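Local coordinates for beta-lactamase Mb2281c (Mycobacterium bovis, PDB 3I7J), which is probably a serine hydrolase of the beta-lactamase/penicillin-binding-protein superfamily, likely working through an acyl-enzyme intermediate, at residues V46-Q51 with A160-R165; A53-V58 with A171-D176. All coordinates share one frame; numbering follows the deposited sequence.

Overall arrangement
Both contacts use helix 42-56, one in its middle and the other at its C-terminal end, with centres about 10 Å apart on the same side of the chain's centre. Contact 1 pairs it with the last turn of helix 153-164, contact 2 with helix 171-177, which follows next in the chain. The first is wholly buried and polar, a salt bridge of somewhat doubtful geometry with a leucine methyl lying over the guanidinium. The second lies nearer the surface, its centre about 16 Å from the centre of the chain against about 9 Å for contact 1, and rests on selenomethionine packing beside a glutamate. Arg48 touches His174, and Gln51 touches Met173, so the two contacts adjoin.

Contact 1 of 2, residues V46-Q51 with A160-R165; sequences VARAAQ and AGDLLR
Asp162 OD2 is gripped by two nitrogens of Arg48: NE and NH1 each donate to it over 3.0 Å, a salt bridge between the middle of helix 42-56 and the last turn of helix 153-164. Asp162 OD2 sits too close to another atom of the model, which leaves the exact geometry of this pair doubtful. In this beta-lactamase-like fold helix 42-56 begins beside a likely SxxK motif, which in the superfamily usually carries the nucleophilic serine; the salt bridge lies farther along the same helix.

The carboxylate meets the guanidinium at its edge, with the two planes 87° apart and OD2 facing both NE and NH1. The other oxygen, OD1, turns to the chain just after the helix and accepts from the amides of Ser167 and Thr168; Asp162 thus binds that turn as well as the arginine. Arg48 starts with CG anti to its own nitrogen (chi1 -167°), then bends at chi2 and chi3 to bring the head level with Asp162.

Leu163 covers one face of the guanidinium: its CD2 sits 3.8 Å above the plane, over the centre. Leu163 also packs on Ile234 and Val236 of strand 232-237, in the six-stranded sheet. Gln51, one turn on from Arg48, sends NE2 to the carbonyl of Leu202 and uses its oxygen to steady the guanidinium. That bond, Arg48 NH2 to Gln51 OE1, is 2.9 Å long and lies in the carbonyl plane, with an N-H...O angle of 150°.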
ATOM      1  N   VAL A  46      -4.046   6.120  -0.922  1.00 10.68           N
ATOM      2  CA  VAL A  46      -4.408   6.880  -2.109  1.00 10.37           C
ATOM      3  C   VAL A  46      -5.067   5.955  -3.123  1.00  9.61           C
ATOM      4  O   VAL A  46      -6.040   6.336  -3.781  1.00  9.99           O
ATOM      5  CB  VAL A  46      -3.160   7.552  -2.741  1.00 12.55           C
ATOM      6  CG1 VAL A  46      -3.525   8.221  -4.060  1.00  7.34           C
ATOM      7  CG2 VAL A  46      -2.586   8.581  -1.776  1.00  9.82           C
ATOM      8  N   ALA A  47      -4.540   4.740  -3.247  1.00  4.99           N
ATOM      9  CA  ALA A  47      -5.103   3.765  -4.180  1.00  7.37           C
ATOM     10  C   ALA A  47      -6.555   3.448  -3.821  1.00 12.64           C
ATOM     11  O   ALA A  47      -7.412   3.343  -4.702  1.00  5.91           O
ATOM     12  CB  ALA A  47      -4.285   2.489  -4.161  1.00  5.50           C
ATOM     13  N   ARG A  48      -6.832   3.294  -2.529  1.00  6.35           N
ATOM     14  CA  ARG A  48      -8.191   2.979  -2.111  1.00  8.90           C
ATOM     15  C   ARG A  48      -9.107   4.160  -2.404  1.00 10.62           C
ATOM     16  O   ARG A  48     -10.286   3.983  -2.737  1.00 10.48           O
ATOM     17  CB  ARG A  48      -8.240   2.637  -0.625  1.00  4.49           C
ATOM     18  CG  ARG A  48      -9.548   1.992  -0.198  1.00  8.47           C
ATOM     19  CD  ARG A  48      -9.766   0.695  -0.944  1.00 10.06           C
ATOM     20  NE  ARG A  48     -10.310  -0.351  -0.086  1.00  3.14           N
ATOM     21  CZ  ARG A  48     -10.284  -1.639  -0.398  1.00 13.48           C
ATOM     22  NH1 ARG A  48     -10.803  -2.532   0.429  1.00 12.87           N
ATOM     23  NH2 ARG A  48      -9.728  -2.029  -1.542  1.00 11.27           N
ATOM     24  N   ALA A  49      -8.563   5.366  -2.278  1.00  7.84           N
ATOM     25  CA  ALA A  49      -9.327   6.575  -2.556  1.00  7.90           C
ATOM     26  C   ALA A  49      -9.647   6.624  -4.055  1.00 17.13           C
ATOM     27  O   ALA A  49     -10.758   6.995  -4.449  1.00 14.46           O
ATOM     28  CB  ALA A  49      -8.528   7.806  -2.143  1.00  6.63           C
ATOM     29  N   ALA A  50      -8.676   6.240  -4.887  1.00 11.38           N
ATOM     30  CA  ALA A  50      -8.878   6.225  -6.340  1.00 10.15           C
ATOM     31  C   ALA A  50      -9.889   5.138  -6.736  1.00  8.21           C
ATOM     32  O   ALA A  50     -10.608   5.276  -7.724  1.00  6.03           O
ATOM     33  CB  ALA A  50      -7.554   5.992  -7.063  1.00  5.76           C
ATOM     34  N   GLN A  51      -9.918   4.058  -5.960  1.00  8.43           N
ATOM     35  CA  GLN A  51     -10.842   2.965  -6.201  1.00 12.45           C
ATOM     36  C   GLN A  51     -12.262   3.429  -5.874  1.00 11.87           C
ATOM     37  O   GLN A  51     -13.208   3.116  -6.597  1.00 15.66           O
ATOM     38  CB  GLN A  51     -10.476   1.761  -5.340  1.00 11.53           C
ATOM     39  CG  GLN A  51      -9.271   0.979  -5.851  1.00 11.07           C
ATOM     40  CD  GLN A  51      -8.656   0.114  -4.768  1.00 12.89           C
ATOM     41  OE1 GLN A  51      -9.360  -0.393  -3.899  1.00 14.33           O
ATOM     42  NE2 GLN A  51      -7.340  -0.063  -4.817  1.00  7.28           N
ATOM     43  N   ALA A 160      -6.527  -2.022   7.480  1.00 11.51           N
ATOM     44  CA  ALA A 160      -6.254  -3.426   7.166  1.00 16.85           C
ATOM     45  C   ALA A 160      -7.553  -4.230   7.228  1.00 16.26           C
ATOM     46  O   ALA A 160      -7.718  -5.215   6.506  1.00 14.81           O
ATOM     47  CB  ALA A 160      -5.231  -3.999   8.154  1.00 10.05           C
ATOM     48  N   GLY A 161      -8.470  -3.801   8.092  1.00 12.24           N
ATOM     49  CA  GLY A 161      -9.741  -4.490   8.211  1.00  7.78           C
ATOM     50  C   GLY A 161     -10.534  -4.360   6.922  1.00 14.31           C
ATOM     51  O   GLY A 161     -11.194  -5.300   6.473  1.00 13.21           O
ATOM     52  N   ASP A 162     -10.453  -3.184   6.313  1.00 15.45           N
ATOM     53  CA  ASP A 162     -11.159  -2.916   5.071  1.00  9.15           C
ATOM     54  C   ASP A 162     -10.520  -3.717   3.935  1.00 14.48           C
ATOM     55  O   ASP A 162     -11.191  -4.090   2.971  1.00  8.13           O
ATOM     56  CB  ASP A 162     -11.106  -1.419   4.758  1.00 12.80           C
ATOM     57  CG  ASP A 162     -12.054  -1.022   3.654  1.00 15.56           C
ATOM     58  OD1 ASP A 162     -13.277  -1.145   3.853  1.00 23.32           O
ATOM     59  OD2 ASP A 162     -11.582  -0.586   2.587  1.00 19.34           O
ATOM     60  N   LEU A 163      -9.224  -3.988   4.051  1.00  8.91           N
ATOM     61  CA  LEU A 163      -8.518  -4.753   3.019  1.00 13.64           C
ATOM     62  C   LEU A 163      -8.781  -6.257   3.145  1.00 10.64           C
ATOM     63  O   LEU A 163      -8.582  -7.016   2.200  1.00 13.92           O
ATOM     64  CB  LEU A 163      -7.011  -4.481   3.104  1.00  3.75           C
ATOM     65  CG  LEU A 163      -6.590  -3.028   2.868  1.00 10.41           C
ATOM     66  CD1 LEU A 163      -5.066  -2.883   2.977  1.00  6.80           C
ATOM     67  CD2 LEU A 163      -7.063  -2.595   1.489  1.00  4.27           C
ATOM     68  N   LEU A 164      -9.243  -6.667   4.321  1.00 14.69           N
ATOM     69  CA  LEU A 164      -9.533  -8.064   4.622  1.00 12.43           C
ATOM     70  C   LEU A 164     -10.985  -8.374   4.256  1.00 13.22           C
ATOM     71  O   LEU A 164     -11.288  -9.429   3.698  1.00 12.20           O
ATOM     72  CB  LEU A 164      -9.289  -8.293   6.112  1.00 12.38           C
ATOM     73  CG  LEU A 164      -8.572  -9.535   6.647  1.00 27.05           C
ATOM     74  CD1 LEU A 164      -7.408  -9.943   5.767  1.00 15.75           C
ATOM     75  CD2 LEU A 164      -8.096  -9.230   8.069  1.00 14.63           C
ATOM     76  N   ARG A 165     -11.867  -7.435   4.585  1.00  9.22           N
ATOM     77  CA  ARG A 165     -13.306  -7.514   4.311  1.00  7.75           C
ATOM     78  C   ARG A 165     -13.701  -6.138   3.772  1.00  9.38           C
ATOM     79  O   ARG A 165     -14.104  -5.264   4.532  1.00 14.00           O
ATOM     80  CB  ARG A 165     -14.075  -7.797   5.609  1.00 14.36           C
ATOM     81  CG  ARG A 165     -13.816  -9.171   6.208  1.00 11.75           C
ATOM     82  CD  ARG A 165     -14.357 -10.259   5.299  1.00 15.49           C
ATOM     83  NE  ARG A 165     -14.175 -11.602   5.859  1.00 20.01           N
ATOM     84  CZ  ARG A 165     -13.030 -12.274   5.840  1.00 13.84           C
ATOM     85  NH1 ARG A 165     -11.948 -11.735   5.285  1.00 13.02           N
ATOM     86  NH2 ARG A 165     -12.971 -13.484   6.374  1.00 14.40           N
TER

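Contact 2 of 2, residues A53-V58 with A171-D176; sequences AVEEGV and AQMHAD
The end of helix 42-56 and the start of helix 171-177 come closest at Glu55 and Met173, whose CA atoms are 8.1 Å apart, and the gap is spanned by side chains alone. Met173, a selenomethionine in this crystal, does most of the bridging. Its CG lies anti to the backbone N (chi1 167°), and bends at chi2 and chi3 then carry the terminal methyl onto Val54. There Met173 CE lies 3.4 Å from Val54 CB and 3.5 Å from Val54 CG1, both tighter than usual carbon contact. The two side chains cross at about a right angle, the end of one abutting the branch point of the other.

Glu55 runs past Met173 in the opposite direction, on the more exposed part of the interface. Its CG is 4.0 Å from Met173 CE, while at the far end Glu55 OE2 rests 3.6 Å from Met173 CB. The main polar partner of that oxygen is the hydroxyl of Ser170, immediately before the second helix. Ser170 OG is also hydrogen-bonded to the backbone N of Met173, so it links the glutamate to the helix's first turn. A carboxylate beside the N-terminal end of a helix is probably favoured electrostatically.

Helix 42-56 finishes here in a Schellman motif: Gly57 takes a positive phi of 96°, and weak bonds run from Gly57 N to Val54 O and from Val58 N to Ala53 O. Around this end, Ala53 packs on Val111 of helix 101-115, Val58 rests on Glu114 and Ser115 of the same helix, Glu56 reaches Tyr122 of helix 119-131, and helix 171-177 covers the Val54 and Glu55 side.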
ATOM      1  N   ALA A  53     -13.275   6.479  -6.021  1.00 13.35           N
ATOM      2  CA  ALA A  53     -13.619   7.442  -7.067  1.00 10.13           C
ATOM      3  C   ALA A  53     -14.153   6.749  -8.326  1.00 14.94           C
ATOM      4  O   ALA A  53     -15.083   7.247  -8.972  1.00 13.20           O
ATOM      5  CB  ALA A  53     -12.413   8.300  -7.415  1.00 12.54           C
ATOM      6  N   VAL A  54     -13.571   5.606  -8.674  1.00  5.62           N
ATOM      7  CA  VAL A  54     -14.026   4.862  -9.831  1.00  8.39           C
ATOM      8  C   VAL A  54     -15.458   4.408  -9.576  1.00 17.08           C
ATOM      9  O   VAL A  54     -16.321   4.520 -10.449  1.00 16.10           O
ATOM     10  CB  VAL A  54     -13.138   3.613 -10.103  1.00 13.48           C
ATOM     11  CG1 VAL A  54     -13.759   2.744 -11.193  1.00  9.00           C
ATOM     12  CG2 VAL A  54     -11.740   4.053 -10.533  1.00 14.33           C
ATOM     13  N   GLU A  55     -15.722   3.911  -8.372  1.00 12.97           N
ATOM     14  CA  GLU A  55     -17.071   3.451  -8.044  1.00 16.83           C
ATOM     15  C   GLU A  55     -18.091   4.586  -7.972  1.00 15.42           C
ATOM     16  O   GLU A  55     -19.274   4.356  -8.219  1.00 17.34           O
ATOM     17  CB  GLU A  55     -17.061   2.636  -6.740  1.00 14.73           C
ATOM     18  CG  GLU A  55     -16.200   1.378  -6.857  1.00 22.57           C
ATOM     19  CD  GLU A  55     -16.726   0.198  -6.055  1.00  7.85           C
ATOM     20  OE1 GLU A  55     -16.718   0.250  -4.818  1.00 29.70           O
ATOM     21  OE2 GLU A  55     -17.142  -0.785  -6.669  1.00 21.29           O
ATOM     22  N   GLU A  56     -17.643   5.798  -7.643  1.00 10.77           N
ATOM     23  CA  GLU A  56     -18.547   6.948  -7.587  1.00 18.00           C
ATOM     24  C   GLU A  56     -18.841   7.388  -9.026  1.00 20.83           C
ATOM     25  O   GLU A  56     -19.833   8.067  -9.294  1.00 19.38           O
ATOM     26  CB  GLU A  56     -17.922   8.135  -6.818  1.00 13.12           C
ATOM     27  CG  GLU A  56     -17.658   7.919  -5.312  1.00 25.29           C
ATOM     28  CD  GLU A  56     -17.038   9.143  -4.610  1.00 35.57           C
ATOM     29  OE1 GLU A  56     -16.326   9.933  -5.277  1.00 25.20           O
ATOM     30  OE2 GLU A  56     -17.243   9.307  -3.381  1.00 26.94           O
ATOM     31  N   GLY A  57     -17.975   6.990  -9.951  1.00 22.68           N
ATOM     32  CA  GLY A  57     -18.160   7.379 -11.336  1.00 18.90           C
ATOM     33  C   GLY A  57     -17.343   8.615 -11.683  1.00 17.90           C
ATOM     34  O   GLY A  57     -17.367   9.075 -12.822  1.00 22.98           O
ATOM     35  N   VAL A  58     -16.622   9.157 -10.701  1.00 13.60           N
ATOM     36  CA  VAL A  58     -15.794  10.347 -10.911  1.00 21.34           C
ATOM     37  C   VAL A  58     -14.835  10.100 -12.071  1.00 20.34           C
ATOM     38  O   VAL A  58     -14.613  10.972 -12.910  1.00 17.37           O
ATOM     39  CB  VAL A  58     -14.975  10.701  -9.638  1.00 23.73           C
ATOM     40  CG1 VAL A  58     -14.020  11.851  -9.922  1.00 31.86           C
ATOM     41  CG2 VAL A  58     -15.924  11.078  -8.500  1.00 30.10           C
ATOM     42  N   ALA A 171     -16.947  -5.665  -3.198  1.00 13.55           N
ATOM     43  CA  ALA A 171     -16.137  -6.870  -3.197  1.00 17.72           C
ATOM     44  C   ALA A 171     -15.481  -7.067  -4.567  1.00 18.35           C
ATOM     45  O   ALA A 171     -14.358  -7.567  -4.655  1.00 20.43           O
ATOM     46  CB  ALA A 171     -17.009  -8.084  -2.845  1.00 15.64           C
ATOM     47  N   GLN A 172     -16.180  -6.675  -5.633  1.00 15.11           N
ATOM     48  CA  GLN A 172     -15.650  -6.823  -6.990  1.00 12.84           C
ATOM     49  C   GLN A 172     -14.466  -5.897  -7.261  1.00 11.03           C
ATOM     50  O   GLN A 172     -13.484  -6.298  -7.885  1.00 12.84           O
ATOM     51  CB  GLN A 172     -16.740  -6.560  -8.035  1.00 17.07           C
ATOM     52  CG  GLN A 172     -16.260  -6.785  -9.469  1.00 21.42           C
ATOM     53  CD  GLN A 172     -15.474  -8.082  -9.608  1.00 41.21           C
ATOM     54  OE1 GLN A 172     -15.947  -9.152  -9.212  1.00 48.79           O
ATOM     55  NE2 GLN A 172     -14.266  -7.994 -10.166  1.00 38.40           N
HETATM   56  N   MSE A 173     -14.570  -4.652  -6.816  1.00 11.22           N
HETATM   57  CA  MSE A 173     -13.489  -3.701  -7.005  1.00 12.65           C
HETATM   58  C   MSE A 173     -12.269  -4.199  -6.218  1.00 12.88           C
HETATM   59  O   MSE A 173     -11.149  -4.214  -6.732  1.00 11.59           O
HETATM   60  CB  MSE A 173     -13.916  -2.313  -6.514  1.00  9.10           C
HETATM   61  CG  MSE A 173     -12.769  -1.309  -6.376  1.00 15.29           C
HETATM   62 SE   MSE A 173     -11.792  -1.020  -8.020  1.00 27.96          SE
HETATM   63  CE  MSE A 173     -12.785   0.487  -8.703  1.00 15.58           C
ATOM     64  N   HIS A 174     -12.492  -4.633  -4.981  1.00 11.98           N
ATOM     65  CA  HIS A 174     -11.385  -5.115  -4.151  1.00 17.68           C
ATOM     66  C   HIS A 174     -10.721  -6.344  -4.751  1.00 12.89           C
ATOM     67  O   HIS A 174      -9.497  -6.497  -4.678  1.00 17.55           O
ATOM     68  CB  HIS A 174     -11.852  -5.426  -2.726  1.00 11.32           C
ATOM     69  CG  HIS A 174     -10.751  -5.892  -1.823  1.00 12.95           C
ATOM     70  ND1 HIS A 174     -10.520  -7.224  -1.551  1.00 12.87           N
ATOM     71  CD2 HIS A 174      -9.801  -5.202  -1.148  1.00  7.09           C
ATOM     72  CE1 HIS A 174      -9.478  -7.335  -0.747  1.00 13.26           C
ATOM     73  NE2 HIS A 174      -9.023  -6.120  -0.487  1.00 13.40           N
ATOM     74  N   ALA A 175     -11.527  -7.223  -5.332  1.00 10.85           N
ATOM     75  CA  ALA A 175     -10.995  -8.419  -5.965  1.00  6.48           C
ATOM     76  C   ALA A 175     -10.125  -7.973  -7.141  1.00 12.76           C
ATOM     77  O   ALA A 175      -9.035  -8.501  -7.364  1.00 11.68           O
ATOM     78  CB  ALA A 175     -12.133  -9.306  -6.462  1.00  8.50           C
ATOM     79  N   ASP A 176     -10.616  -6.988  -7.883  1.00  7.60           N
ATOM     80  CA  ASP A 176      -9.897  -6.459  -9.031  1.00  9.26           C
ATOM     81  C   ASP A 176      -8.610  -5.749  -8.594  1.00 12.01           C
ATOM     82  O   ASP A 176      -7.559  -5.931  -9.198  1.00  9.15           O
ATOM     83  CB  ASP A 176     -10.801  -5.494  -9.808  1.00 14.92           C
ATOM     84  CG  ASP A 176     -10.144  -4.962 -11.076  1.00 25.80           C
ATOM     85  OD1 ASP A 176     -10.867  -4.559 -12.005  1.00 46.57           O
ATOM     86  OD2 ASP A 176      -8.905  -4.937 -11.144  1.00 52.33           O
TER